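PDB 6XP8: TfuA domain-containing protein from Methanosarcina acetivorans, which takes part in peptide backbone thioamidation, probably working together with a YcaO enzyme. Local coordinates for residues Gly49-Arg54 against Glu107-Val112; Val57-Ile62 against Ala83-Thr88; Gly75-Ala80 against Asp197-Asp202; Tyr98-Tyr101 against Val105-Ser108; Val126-Ile131 against Leu155-Tyr160. All coordinates share one frame; numbering follows the deposited sequence.

Interaction 1 of 5, residues Gly49-Arg54 against Glu107-Val112; sequences GIFFDR and ESDDEV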
# COMPACT_ATOMS: atom_id res chain seq x y z
N GLY A 49 -3.91 4.98 -4.77
CA GLY A 49 -4.50 6.27 -5.08
C GLY A 49 -3.54 7.39 -4.77
O GLY A 49 -2.64 7.25 -3.92
N ILE A 50 -3.74 8.52 -5.45
CA ILE A 50 -2.94 9.72 -5.20
C ILE A 50 -3.31 10.28 -3.82
O ILE A 50 -4.49 10.32 -3.46
CB ILE A 50 -3.12 10.76 -6.35
CG1 ILE A 50 -2.24 10.39 -7.55
CG2 ILE A 50 -2.71 12.17 -5.92
CD1 ILE A 50 -2.77 9.28 -8.42
N PHE A 51 -2.30 10.68 -3.05
CA PHE A 51 -2.50 11.16 -1.67
C PHE A 51 -2.66 12.67 -1.52
O PHE A 51 -3.22 13.13 -0.52
CB PHE A 51 -1.39 10.64 -0.74
CG PHE A 51 -1.43 9.15 -0.53
CD1 PHE A 51 -2.49 8.56 0.16
CD2 PHE A 51 -0.40 8.34 -1.03
CE1 PHE A 51 -2.54 7.17 0.34
CE2 PHE A 51 -0.44 6.95 -0.84
CZ PHE A 51 -1.51 6.38 -0.16
N PHE A 52 -2.19 13.42 -2.51
CA PHE A 52 -2.29 14.89 -2.50
C PHE A 52 -3.75 15.34 -2.42
O PHE A 52 -4.60 14.82 -3.14
CB PHE A 52 -1.58 15.50 -3.71
CG PHE A 52 -0.15 15.05 -3.87
CD1 PHE A 52 0.77 15.20 -2.81
CD2 PHE A 52 0.29 14.49 -5.06
CE1 PHE A 52 2.09 14.78 -2.96
CE2 PHE A 52 1.60 14.07 -5.21
CZ PHE A 52 2.50 14.22 -4.16
N ASP A 53 -4.00 16.28 -1.51
CA ASP A 53 -5.35 16.80 -1.20
C ASP A 53 -6.24 17.12 -2.40
O ASP A 53 -7.40 16.70 -2.43
CB ASP A 53 -5.24 18.06 -0.34
CG ASP A 53 -5.66 17.83 1.09
OD1 ASP A 53 -4.88 17.23 1.86
OD2 ASP A 53 -6.78 18.26 1.44
N ARG A 54 -5.69 17.84 -3.38
CA ARG A 54 -6.45 18.29 -4.55
C ARG A 54 -7.00 17.12 -5.37
O ARG A 54 -8.09 17.21 -5.94
CB ARG A 54 -5.61 19.22 -5.43
CG ARG A 54 -6.33 19.82 -6.64
CD ARG A 54 -7.38 20.85 -6.22
NE ARG A 54 -8.25 21.27 -7.32
CZ ARG A 54 -9.37 20.65 -7.69
NH1 ARG A 54 -9.78 19.54 -7.09
NH2 ARG A 54 -10.10 21.15 -8.69
N GLU A 107 -0.73 5.47 11.84
CA GLU A 107 -1.59 6.59 11.40
C GLU A 107 -0.92 7.46 10.35
O GLU A 107 0.31 7.55 10.28
CB GLU A 107 -2.11 7.43 12.58
CG GLU A 107 -1.05 8.04 13.48
CD GLU A 107 -1.65 8.87 14.61
OE1 GLU A 107 -1.71 8.36 15.75
OE2 GLU A 107 -2.07 10.02 14.34
N SER A 108 -1.77 8.10 9.54
CA SER A 108 -1.41 9.00 8.42
C SER A 108 -0.99 8.27 7.15
O SER A 108 -0.52 7.12 7.19
CB SER A 108 -0.36 10.05 8.81
OG SER A 108 0.96 9.56 8.60
N ASP A 109 -1.15 8.96 6.02
CA ASP A 109 -0.80 8.44 4.71
C ASP A 109 0.72 8.29 4.51
O ASP A 109 1.14 7.61 3.59
CB ASP A 109 -1.44 9.26 3.57
CG ASP A 109 -1.10 10.76 3.61
OD1 ASP A 109 -0.08 11.16 4.21
OD2 ASP A 109 -1.86 11.54 3.01
N ASP A 110 1.51 8.90 5.39
CA ASP A 110 2.97 8.76 5.34
C ASP A 110 3.43 7.29 5.45
O ASP A 110 4.51 6.94 4.97
CB ASP A 110 3.67 9.61 6.40
CG ASP A 110 5.19 9.61 6.24
OD1 ASP A 110 5.66 10.07 5.18
OD2 ASP A 110 5.88 9.14 7.15
N GLU A 111 2.60 6.46 6.07
CA GLU A 111 2.90 5.03 6.23
C GLU A 111 2.95 4.26 4.91
O GLU A 111 3.66 3.26 4.80
CB GLU A 111 1.90 4.37 7.19
CG GLU A 111 2.03 4.83 8.64
CD GLU A 111 3.32 4.38 9.31
OE1 GLU A 111 3.85 3.30 8.96
OE2 GLU A 111 3.79 5.10 10.23
N VAL A 112 2.20 4.75 3.92
CA VAL A 112 2.03 4.03 2.65
C VAL A 112 2.50 4.80 1.40
O VAL A 112 2.64 4.19 0.34
CB VAL A 112 0.58 3.53 2.45
CG1 VAL A 112 0.30 2.33 3.34
CG2 VAL A 112 -0.44 4.64 2.71
O HOH W 1 -4.34 11.33 1.50
O HOH W 2 -0.97 13.48 1.45
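Phe51 and Asp109 are the residues whose backbones come nearest, with Phe51 CA 7.1 Å from Asp109 CA. Residues 49-54 form an irregular loop after strand 43-46. Residues 107-112 hold a short 3-10 turn at 109-111, in which Val112 N bonds to Asp109 O. The Phe51 ring carries most of the contact. CG stands anti to the carbonyl carbon (chi1 -67°), which turns the ring to the 3-10 turn. Phe51 CD1 lies 3.6 Å from Asp109 CB, which comes to the ring at a slant. The far end of the ring, CZ, lies 3.5 Å from Val112 CG2, and these two side chains cross at about a right angle. Phe51 and Asp109 run past each other in opposite directions, with ring and carboxylate planes 63° apart. Gly49 O sits over the centre of one ring face. The polar part is bridged by two waters. Water 1 donates to Phe51 O at 2.9 Å and to Asp109 OD2 at 2.9 Å. Water 2 donates to Asp109 OD2 at 2.6 Å and only weakly to Phe51 O. One carboxylate oxygen and one carbonyl thus share both waters, and the loops are joined without a direct polar bond. Just before the turn, Ser108 OG donates to Glu107 O at 2.7 Å, in the carbonyl plane and on a lone pair. Phe51 also packs on Met78 of helix 78-86. The arrangement is a loop-to-loop contact beyond the C-terminal end of strand 43-46, in the middle of the parallel sheet, and reaches the connection between helices 96-102 and 128-140.

Interaction 2 of 5, residues Val57-Ile62 against Ala83-Thr88; sequences VGHREI and ASELDT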
# COMPACT_ATOMS: atom_id res chain seq x y z
N VAL A 57 -8.98 10.64 -3.72
CA VAL A 57 -10.36 10.13 -3.72
C VAL A 57 -11.08 10.55 -2.44
O VAL A 57 -10.53 10.40 -1.34
CB VAL A 57 -10.41 8.59 -3.97
CG1 VAL A 57 -9.72 7.79 -2.86
CG2 VAL A 57 -11.84 8.11 -4.19
N GLY A 58 -12.28 11.11 -2.58
CA GLY A 58 -12.99 11.68 -1.43
C GLY A 58 -13.98 10.71 -0.81
O GLY A 58 -14.45 9.79 -1.48
N HIS A 59 -14.28 10.93 0.48
CA HIS A 59 -15.30 10.14 1.19
C HIS A 59 -16.65 10.19 0.48
O HIS A 59 -17.31 9.17 0.35
CB HIS A 59 -15.47 10.60 2.65
CG HIS A 59 -14.28 10.35 3.53
ND1 HIS A 59 -14.23 10.77 4.84
CD2 HIS A 59 -13.10 9.73 3.28
CE1 HIS A 59 -13.07 10.42 5.37
NE2 HIS A 59 -12.37 9.79 4.45
N ARG A 60 -17.03 11.39 0.03
CA ARG A 60 -18.28 11.61 -0.72
C ARG A 60 -18.42 10.67 -1.93
O ARG A 60 -19.50 10.11 -2.17
CB ARG A 60 -18.40 13.10 -1.11
CG ARG A 60 -19.24 13.45 -2.34
CD ARG A 60 -20.74 13.53 -2.06
NE ARG A 60 -21.52 13.34 -3.29
CZ ARG A 60 -22.78 12.92 -3.35
NH1 ARG A 60 -23.47 12.63 -2.24
NH2 ARG A 60 -23.37 12.80 -4.53
N GLU A 61 -17.32 10.48 -2.67
CA GLU A 61 -17.28 9.62 -3.85
C GLU A 61 -17.51 8.15 -3.51
O GLU A 61 -18.24 7.45 -4.21
CB GLU A 61 -15.94 9.74 -4.55
CG GLU A 61 -15.56 11.14 -4.99
CD GLU A 61 -14.22 11.14 -5.66
OE1 GLU A 61 -14.03 10.34 -6.60
OE2 GLU A 61 -13.35 11.93 -5.24
N ILE A 62 -16.85 7.69 -2.44
CA ILE A 62 -16.96 6.30 -1.99
C ILE A 62 -18.38 6.06 -1.48
O ILE A 62 -19.01 5.07 -1.86
CB ILE A 62 -15.86 5.95 -0.95
CG1 ILE A 62 -14.49 5.89 -1.64
CG2 ILE A 62 -16.16 4.62 -0.25
CD1 ILE A 62 -13.30 6.16 -0.74
N ALA A 83 -10.60 2.61 3.83
CA ALA A 83 -11.40 1.57 4.47
C ALA A 83 -11.42 1.74 6.00
O ALA A 83 -12.46 1.53 6.63
CB ALA A 83 -10.94 0.18 4.08
N SER A 84 -10.30 2.18 6.57
CA SER A 84 -10.23 2.46 8.01
C SER A 84 -11.13 3.63 8.42
O SER A 84 -11.59 3.69 9.56
CB SER A 84 -8.79 2.70 8.46
OG SER A 84 -8.33 4.00 8.13
N GLU A 85 -11.37 4.54 7.48
CA GLU A 85 -12.22 5.71 7.70
C GLU A 85 -13.69 5.45 7.41
O GLU A 85 -14.56 6.14 7.96
CB GLU A 85 -11.73 6.90 6.87
CG GLU A 85 -10.31 7.36 7.19
CD GLU A 85 -9.65 8.17 6.08
OE1 GLU A 85 -10.17 8.21 4.95
OE2 GLU A 85 -8.59 8.77 6.35
N LEU A 86 -13.97 4.48 6.54
CA LEU A 86 -15.33 4.28 6.01
C LEU A 86 -15.92 2.88 6.19
O LEU A 86 -16.98 2.58 5.62
CB LEU A 86 -15.39 4.72 4.54
CG LEU A 86 -15.07 6.19 4.20
CD1 LEU A 86 -14.71 6.34 2.73
CD2 LEU A 86 -16.21 7.13 4.58
N ASP A 87 -15.26 2.03 6.98
CA ASP A 87 -15.76 0.65 7.21
C ASP A 87 -17.12 0.59 7.89
O ASP A 87 -17.92 -0.31 7.60
CB ASP A 87 -14.74 -0.25 7.94
CG ASP A 87 -14.14 0.39 9.19
OD1 ASP A 87 -14.61 1.45 9.66
OD2 ASP A 87 -13.16 -0.19 9.71
N THR A 88 -17.39 1.56 8.76
CA THR A 88 -18.68 1.66 9.46
C THR A 88 -19.82 2.06 8.50
O THR A 88 -21.00 1.91 8.84
CB THR A 88 -18.63 2.64 10.66
OG1 THR A 88 -18.25 3.94 10.20
CG2 THR A 88 -17.63 2.16 11.71
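Helices 59-67 and 78-86 flank strand 71-74 of the parallel sheet in sequence, and His59 meets Glu85 and Leu86 where the start of the first helix faces residues 83-86 of the second. His59 CG lies anti to the carbonyl carbon (chi1 -67°), which sends the ring over to Glu85 and Leu86. His59 NE2 donates to Glu85 OE1 at 2.8 Å, with an N-H...O angle of 158°. The oxygen lies near the ring plane of His59. The histidine, however, comes from above the carboxylate plane. Leu86 covers one ring face: its CD2 is 4.2 Å from the His59 ring centroid, a CH-pi contact offset toward the rim. Leu86 CD1 lies 3.7 Å from Ile62 CG2 and 3.8 Å from His59 CD2, so it sits between the two side chains. Gly58, the N-cap, bonds through its N to Glu61 OE2 at 3.0 Å. Glu85 OE1 has a second partner in Arg82, a salt bridge. Replacing His59 by an alanine removes the NE2 donor and would probably leave Glu85 OE1 with one partner fewer and Leu86 CD2 without the ring it covers. Held by both partners, the carboxylate is likely to fix the rotation of the imidazole.

Interaction 3 of 5, residues Gly75-Ala80 against Asp197-Asp202; sequences GASMGA and DIKRQD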
# COMPACT_ATOMS: atom_id res chain seq x y z
N GLY A 75 -7.70 -1.89 0.45
CA GLY A 75 -6.55 -2.38 1.21
C GLY A 75 -5.23 -1.90 0.64
O GLY A 75 -5.19 -1.22 -0.39
N ALA A 76 -4.15 -2.29 1.34
CA ALA A 76 -2.74 -2.06 0.95
C ALA A 76 -2.23 -0.62 1.10
O ALA A 76 -1.23 -0.37 1.78
CB ALA A 76 -2.43 -2.61 -0.44
N SER A 77 -2.93 0.33 0.47
CA SER A 77 -2.43 1.69 0.34
C SER A 77 -3.55 2.70 0.60
O SER A 77 -4.07 2.73 1.72
CB SER A 77 -1.79 1.87 -1.04
OG SER A 77 -0.90 2.97 -1.05
N MET A 78 -3.91 3.51 -0.40
CA MET A 78 -5.06 4.42 -0.26
C MET A 78 -6.34 3.66 0.14
O MET A 78 -7.15 4.16 0.92
CB MET A 78 -5.28 5.28 -1.51
CG MET A 78 -6.51 6.19 -1.46
SD MET A 78 -6.53 7.35 -0.07
CE MET A 78 -5.83 8.82 -0.81
N GLY A 79 -6.50 2.44 -0.38
CA GLY A 79 -7.65 1.61 -0.03
C GLY A 79 -7.69 1.23 1.44
O GLY A 79 -8.76 1.15 2.04
N ALA A 80 -6.51 1.00 2.02
CA ALA A 80 -6.40 0.68 3.45
C ALA A 80 -6.77 1.87 4.33
O ALA A 80 -7.52 1.72 5.30
CB ALA A 80 -5.00 0.19 3.78
N ASP A 197 7.05 -7.63 1.57
CA ASP A 197 6.29 -6.71 0.73
C ASP A 197 4.82 -6.80 1.14
O ASP A 197 3.98 -7.45 0.47
CB ASP A 197 6.50 -7.05 -0.76
CG ASP A 197 6.02 -5.94 -1.70
OD1 ASP A 197 5.24 -5.05 -1.29
OD2 ASP A 197 6.42 -5.98 -2.89
N ILE A 198 4.51 -6.14 2.25
CA ILE A 198 3.18 -6.19 2.83
C ILE A 198 2.14 -5.51 1.94
O ILE A 198 0.99 -5.95 1.89
CB ILE A 198 3.14 -5.70 4.31
CG1 ILE A 198 1.82 -6.08 5.00
CG2 ILE A 198 3.41 -4.20 4.43
CD1 ILE A 198 1.60 -7.57 5.16
N LYS A 199 2.55 -4.46 1.23
CA LYS A 199 1.66 -3.80 0.27
C LYS A 199 1.22 -4.74 -0.84
O LYS A 199 0.04 -4.78 -1.18
CB LYS A 199 2.30 -2.54 -0.31
CG LYS A 199 2.40 -1.40 0.70
CD LYS A 199 2.64 -0.09 -0.03
CE LYS A 199 1.37 0.72 -0.19
NZ LYS A 199 1.65 1.98 -0.93
N ARG A 200 2.16 -5.52 -1.38
CA ARG A 200 1.85 -6.49 -2.44
C ARG A 200 0.94 -7.61 -1.93
O ARG A 200 -0.00 -8.01 -2.61
CB ARG A 200 3.14 -7.09 -3.01
CG ARG A 200 2.91 -8.03 -4.17
CD ARG A 200 4.21 -8.68 -4.64
NE ARG A 200 4.00 -9.44 -5.87
CZ ARG A 200 4.01 -8.92 -7.09
NH1 ARG A 200 4.25 -7.62 -7.28
NH2 ARG A 200 3.79 -9.70 -8.15
N GLN A 201 1.23 -8.11 -0.72
CA GLN A 201 0.44 -9.21 -0.16
C GLN A 201 -0.97 -8.75 0.15
O GLN A 201 -1.93 -9.47 -0.11
CB GLN A 201 1.12 -9.82 1.07
CG GLN A 201 2.39 -10.58 0.69
CD GLN A 201 3.14 -11.13 1.88
OE1 GLN A 201 3.34 -10.44 2.89
NE2 GLN A 201 3.59 -12.38 1.77
N ASP A 202 -1.10 -7.53 0.67
CA ASP A 202 -2.41 -6.95 0.92
C ASP A 202 -3.16 -6.69 -0.38
O ASP A 202 -4.38 -6.90 -0.43
CB ASP A 202 -2.29 -5.65 1.70
CG ASP A 202 -2.14 -5.86 3.19
OD1 ASP A 202 -1.94 -7.01 3.65
OD2 ASP A 202 -2.23 -4.84 3.89
O HOH W 3 -4.54 -3.58 3.91
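Ala76 and Ser77, in the turn from strand 71-74 into helix 78-86, meet the beginning of the C-terminal helix 198-215 deep in the chain. The direct polar link is one bond: Lys199 NZ donates to Ser77 OG at 2.7 Å. The lysine chain bends at chi3 (99°), and this bend brings its amine to the serine. Lys199 NZ also donates to Val112 O, so the buried amine ties two parts of the fold to its helix. A methionine in its place would probably leave Ser77 OG and Val112 O without their donor. The packing is close. Ala76 CB rests 3.4 Å from Lys199 O and 3.7 Å from Asp202 CB. Ser77 CB and Lys199 CE are tight at 3.5 Å. Ala76 O is buried with no partner in the model. At the helix start, Asp197 is the N-cap, and its OD1 accepts from Arg200 N at 3.1 Å. Asp202 directs its carboxylate to another helix start: OD1 and OD2 take the backbone N-H groups of Lys96 and Val97. Water completes the contact, accepting from Ala76 N at 2.9 Å and donating to Asp202 OD2 at 2.6 Å.

Interaction 4 of 5, residues Tyr98-Tyr101 against Val105-Ser108; sequences YEWY and VIES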
# COMPACT_ATOMS: atom_id res chain seq x y z
N TYR A 98 -4.69 -2.21 6.46
CA TYR A 98 -6.03 -1.84 6.92
C TYR A 98 -6.21 -2.09 8.42
O TYR A 98 -6.68 -1.21 9.15
CB TYR A 98 -7.12 -2.58 6.13
CG TYR A 98 -8.47 -2.55 6.81
CD1 TYR A 98 -9.20 -1.35 6.92
CD2 TYR A 98 -9.02 -3.71 7.36
CE1 TYR A 98 -10.43 -1.32 7.56
CE2 TYR A 98 -10.26 -3.69 7.99
CZ TYR A 98 -10.96 -2.50 8.09
OH TYR A 98 -12.19 -2.49 8.71
N GLU A 99 -5.86 -3.30 8.87
CA GLU A 99 -5.94 -3.68 10.28
C GLU A 99 -5.17 -2.71 11.19
O GLU A 99 -5.70 -2.28 12.22
CB GLU A 99 -5.46 -5.12 10.49
CG GLU A 99 -6.42 -6.17 9.95
CD GLU A 99 -5.80 -7.55 9.79
OE1 GLU A 99 -4.65 -7.78 10.23
OE2 GLU A 99 -6.48 -8.42 9.20
N TRP A 100 -3.95 -2.37 10.80
CA TRP A 100 -3.12 -1.43 11.57
C TRP A 100 -3.73 -0.02 11.66
O TRP A 100 -3.69 0.59 12.73
CB TRP A 100 -1.69 -1.36 11.03
CG TRP A 100 -0.89 -2.62 11.18
CD1 TRP A 100 -0.93 -3.51 12.22
CD2 TRP A 100 0.10 -3.11 10.27
NE1 TRP A 100 -0.04 -4.53 12.00
CE2 TRP A 100 0.61 -4.31 10.82
CE3 TRP A 100 0.60 -2.66 9.04
CZ2 TRP A 100 1.60 -5.07 10.17
CZ3 TRP A 100 1.59 -3.41 8.40
CH2 TRP A 100 2.08 -4.61 8.97
N TYR A 101 -4.28 0.48 10.55
CA TYR A 101 -4.99 1.77 10.56
C TYR A 101 -6.23 1.71 11.45
O TYR A 101 -6.45 2.61 12.27
CB TYR A 101 -5.41 2.19 9.14
CG TYR A 101 -4.36 2.91 8.31
CD1 TYR A 101 -3.73 4.08 8.79
CD2 TYR A 101 -4.04 2.46 7.02
CE1 TYR A 101 -2.78 4.74 8.02
CE2 TYR A 101 -3.09 3.13 6.24
CZ TYR A 101 -2.47 4.26 6.74
OH TYR A 101 -1.54 4.92 5.97
N VAL A 105 -2.66 1.29 15.21
CA VAL A 105 -1.27 0.80 15.28
C VAL A 105 -0.36 1.71 14.45
O VAL A 105 0.77 2.01 14.84
CB VAL A 105 -1.19 -0.69 14.84
CG1 VAL A 105 0.24 -1.21 14.86
CG2 VAL A 105 -2.08 -1.55 15.73
N ILE A 106 -0.86 2.15 13.29
CA ILE A 106 -0.22 3.17 12.47
C ILE A 106 -1.23 4.30 12.22
O ILE A 106 -2.44 4.10 12.38
CB ILE A 106 0.34 2.61 11.13
CG1 ILE A 106 -0.80 2.07 10.23
CG2 ILE A 106 1.44 1.57 11.38
CD1 ILE A 106 -0.39 1.71 8.81
N GLU A 107 -0.73 5.47 11.84
CA GLU A 107 -1.59 6.59 11.40
C GLU A 107 -0.92 7.46 10.35
O GLU A 107 0.31 7.55 10.28
CB GLU A 107 -2.11 7.43 12.58
CG GLU A 107 -1.05 8.04 13.48
CD GLU A 107 -1.65 8.87 14.61
OE1 GLU A 107 -1.71 8.36 15.75
OE2 GLU A 107 -2.07 10.02 14.34
N SER A 108 -1.77 8.10 9.54
CA SER A 108 -1.41 9.00 8.42
C SER A 108 -0.99 8.27 7.15
O SER A 108 -0.52 7.12 7.19
CB SER A 108 -0.36 10.05 8.81
OG SER A 108 0.96 9.56 8.60
O HOH W 4 -4.94 4.92 12.48
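Trp100 and Tyr101, near the end of helix 96-102, hold the chain that follows as it reverses direction after the helix. The backbone bonds centre on one acceptor. Trp100 O takes Val105 N at 2.8 Å and Ile106 N at 3.3 Å. The first comes in the carbonyl plane, the second from well above it. A side-chain bond reaches further along the loop: Tyr101 OH donates to Ser108 O at 2.7 Å. A water also bridges Tyr101 O and Ile106 O, donating to both. The apolar contacts centre on Ile106. Its CD1 sits over the centre of the Tyr101 ring, 3.8 Å from the centroid and 6° off the ring normal, a CH-pi contact. Its CG1 lies between the backbone N and the carbonyl carbon (chi1 64°), which carries the chain across the tyrosine face. The same CG1 lies 3.6 Å from Trp100 CB. Val105 CG1 meets Trp100 CD1 obliquely, at 3.7 Å. Tyr101 also packs on Ala80, Leu81 and Ser84 of helix 78-86. Tyr101 therefore works in two ways: its face takes the isoleucine and its hydroxyl grips the backbone, so its rotation is likely to be well fixed.

Interaction 5 of 5, residues Val126-Ile131 against Leu155-Tyr160; sequences VPLVNI and LAINTY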
# COMPACT_ATOMS: atom_id res chain seq x y z
N VAL A 126 10.37 3.05 -1.33
CA VAL A 126 9.85 1.95 -0.50
C VAL A 126 8.87 2.52 0.53
O VAL A 126 9.21 3.49 1.23
CB VAL A 126 10.99 1.19 0.22
CG1 VAL A 126 10.45 0.03 1.03
CG2 VAL A 126 12.02 0.69 -0.79
N PRO A 127 7.65 1.93 0.64
CA PRO A 127 6.70 2.41 1.64
C PRO A 127 7.18 2.07 3.05
O PRO A 127 7.80 1.02 3.26
CB PRO A 127 5.43 1.64 1.31
CG PRO A 127 5.91 0.38 0.67
CD PRO A 127 7.16 0.73 -0.07
N LEU A 128 6.89 2.97 3.99
CA LEU A 128 7.25 2.79 5.38
C LEU A 128 6.73 1.48 5.99
O LEU A 128 7.46 0.84 6.75
CB LEU A 128 6.80 3.99 6.22
CG LEU A 128 7.24 4.12 7.69
CD1 LEU A 128 8.76 4.00 7.85
CD2 LEU A 128 6.75 5.45 8.23
N VAL A 129 5.50 1.07 5.64
CA VAL A 129 4.97 -0.23 6.10
C VAL A 129 5.84 -1.44 5.73
O VAL A 129 6.03 -2.33 6.56
CB VAL A 129 3.48 -0.49 5.72
CG1 VAL A 129 2.56 0.43 6.51
CG2 VAL A 129 3.24 -0.37 4.22
N ASN A 130 6.37 -1.45 4.49
CA ASN A 130 7.32 -2.47 4.03
C ASN A 130 8.64 -2.40 4.82
O ASN A 130 9.20 -3.44 5.16
CB ASN A 130 7.62 -2.34 2.53
CG ASN A 130 6.52 -2.92 1.63
OD1 ASN A 130 5.39 -3.16 2.06
ND2 ASN A 130 6.85 -3.09 0.35
N ILE A 131 9.11 -1.18 5.11
CA ILE A 131 10.33 -0.97 5.90
C ILE A 131 10.14 -1.53 7.32
O ILE A 131 11.01 -2.25 7.83
CB ILE A 131 10.78 0.52 5.92
CG1 ILE A 131 11.22 0.96 4.51
CG2 ILE A 131 11.91 0.76 6.92
CD1 ILE A 131 11.23 2.46 4.29
N LEU A 155 15.03 6.62 11.60
CA LEU A 155 15.60 7.27 10.42
C LEU A 155 14.62 7.24 9.25
O LEU A 155 14.40 8.26 8.59
CB LEU A 155 16.96 6.66 10.03
CG LEU A 155 17.69 7.20 8.79
CD1 LEU A 155 17.93 8.71 8.84
CD2 LEU A 155 19.01 6.46 8.54
N ALA A 156 14.03 6.06 9.00
CA ALA A 156 13.07 5.88 7.90
C ALA A 156 11.85 6.79 8.06
O ALA A 156 11.44 7.45 7.10
CB ALA A 156 12.66 4.42 7.79
N ILE A 157 11.30 6.84 9.28
CA ILE A 157 10.18 7.74 9.61
C ILE A 157 10.54 9.19 9.29
O ILE A 157 9.72 9.95 8.76
CB ILE A 157 9.73 7.56 11.10
CG1 ILE A 157 9.16 6.14 11.32
CG2 ILE A 157 8.70 8.62 11.51
CD1 ILE A 157 9.06 5.72 12.78
N ASN A 158 11.79 9.56 9.58
CA ASN A 158 12.31 10.92 9.38
C ASN A 158 12.96 11.17 8.01
O ASN A 158 13.72 12.14 7.84
CB ASN A 158 13.26 11.28 10.52
CG ASN A 158 12.52 11.62 11.79
OD1 ASN A 158 11.85 12.65 11.87
ND2 ASN A 158 12.61 10.74 12.78
N THR A 159 12.62 10.33 7.04
CA THR A 159 13.09 10.48 5.66
C THR A 159 11.92 10.85 4.77
O THR A 159 10.87 10.20 4.80
CB THR A 159 13.78 9.18 5.18
OG1 THR A 159 14.89 8.89 6.03
CG2 THR A 159 14.28 9.30 3.73
N TYR A 160 12.11 11.92 3.98
CA TYR A 160 11.17 12.34 2.94
C TYR A 160 10.91 11.15 1.99
O TYR A 160 11.85 10.56 1.48
CB TYR A 160 11.75 13.55 2.19
CG TYR A 160 10.95 14.04 1.00
CD1 TYR A 160 9.58 14.34 1.12
CD2 TYR A 160 11.57 14.25 -0.23
CE1 TYR A 160 8.85 14.80 0.02
CE2 TYR A 160 10.86 14.72 -1.33
CZ TYR A 160 9.50 14.99 -1.20
OH TYR A 160 8.80 15.43 -2.30
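Leu128 and Ile131, on the first turn of helix 128-140, face Ala156 and Ile157, on the last turn of helix 146-157. This is a helix-to-helix contact in the helical part of the chain that follows the parallel sheet. The backbones are nearest at Leu128 and Ala156, 7.1 Å between CA atoms. The small Ala156 side chain probably allows this approach. Its methyl points toward the other helix and is met by two branched chains. Leu128 CD1 lies 3.9 Å from Ala156 CB. Ile131 CG2 lies 3.8 Å from the same CB. The two chains are three residues apart, on one side of the helix. Leu128 has its CG opposite the backbone N (chi1 -171°), which extends the chain across to the other helix. CD1 lies mainly against Ala156 and also near Ile157; CD2 lies 4.0 Å from Ile157 CG1. Leu128 and Ile157 run at a slant to each other. Ile131 presents its CG2 branch to the contact. The closest contacts are between carbons, and the spacings are those of ordinary van der Waals contact. Ile157 is exposed and forms the outer border, whereas Leu128, Ile131 and Ala156 are buried. Leu169 of helix 166-175 also packs on Ala156, so a third helix adjoins the pair. Pro127 is the N-cap of the first helix, and Ile131 N bonds to its carbonyl. Just beyond the second helix the chain leaves helical geometry at Asn158. There Thr159 folds back, and its OG1 donates to Leu155 O at 2.7 Å, from above the carbonyl plane.

How the interactions relate
Interaction 3 lies nearest the middle of the fold, its centre about 3 Å from the centre of the chain, and all its touching residues are buried. There a buried amine is satisfied by oxygens. Interaction 5 is also a buried contact but purely apolar. Interactions 1, 2 and 4 are partly buried and mix apolar packing with polar bonds: waters in 1, a histidine-carboxylate bond in 2, a shared backbone acceptor in 4. Interactions 2 and 3 both use helix 78-86. Interactions 1 and 4 share Glu107 and Ser108. Lys199 links interaction 3 to 1, and Asn130 of interaction 5 bonds to Asp197 and Lys199. Interactions 2 and 5 do not touch; their centres are about 25 Å apart.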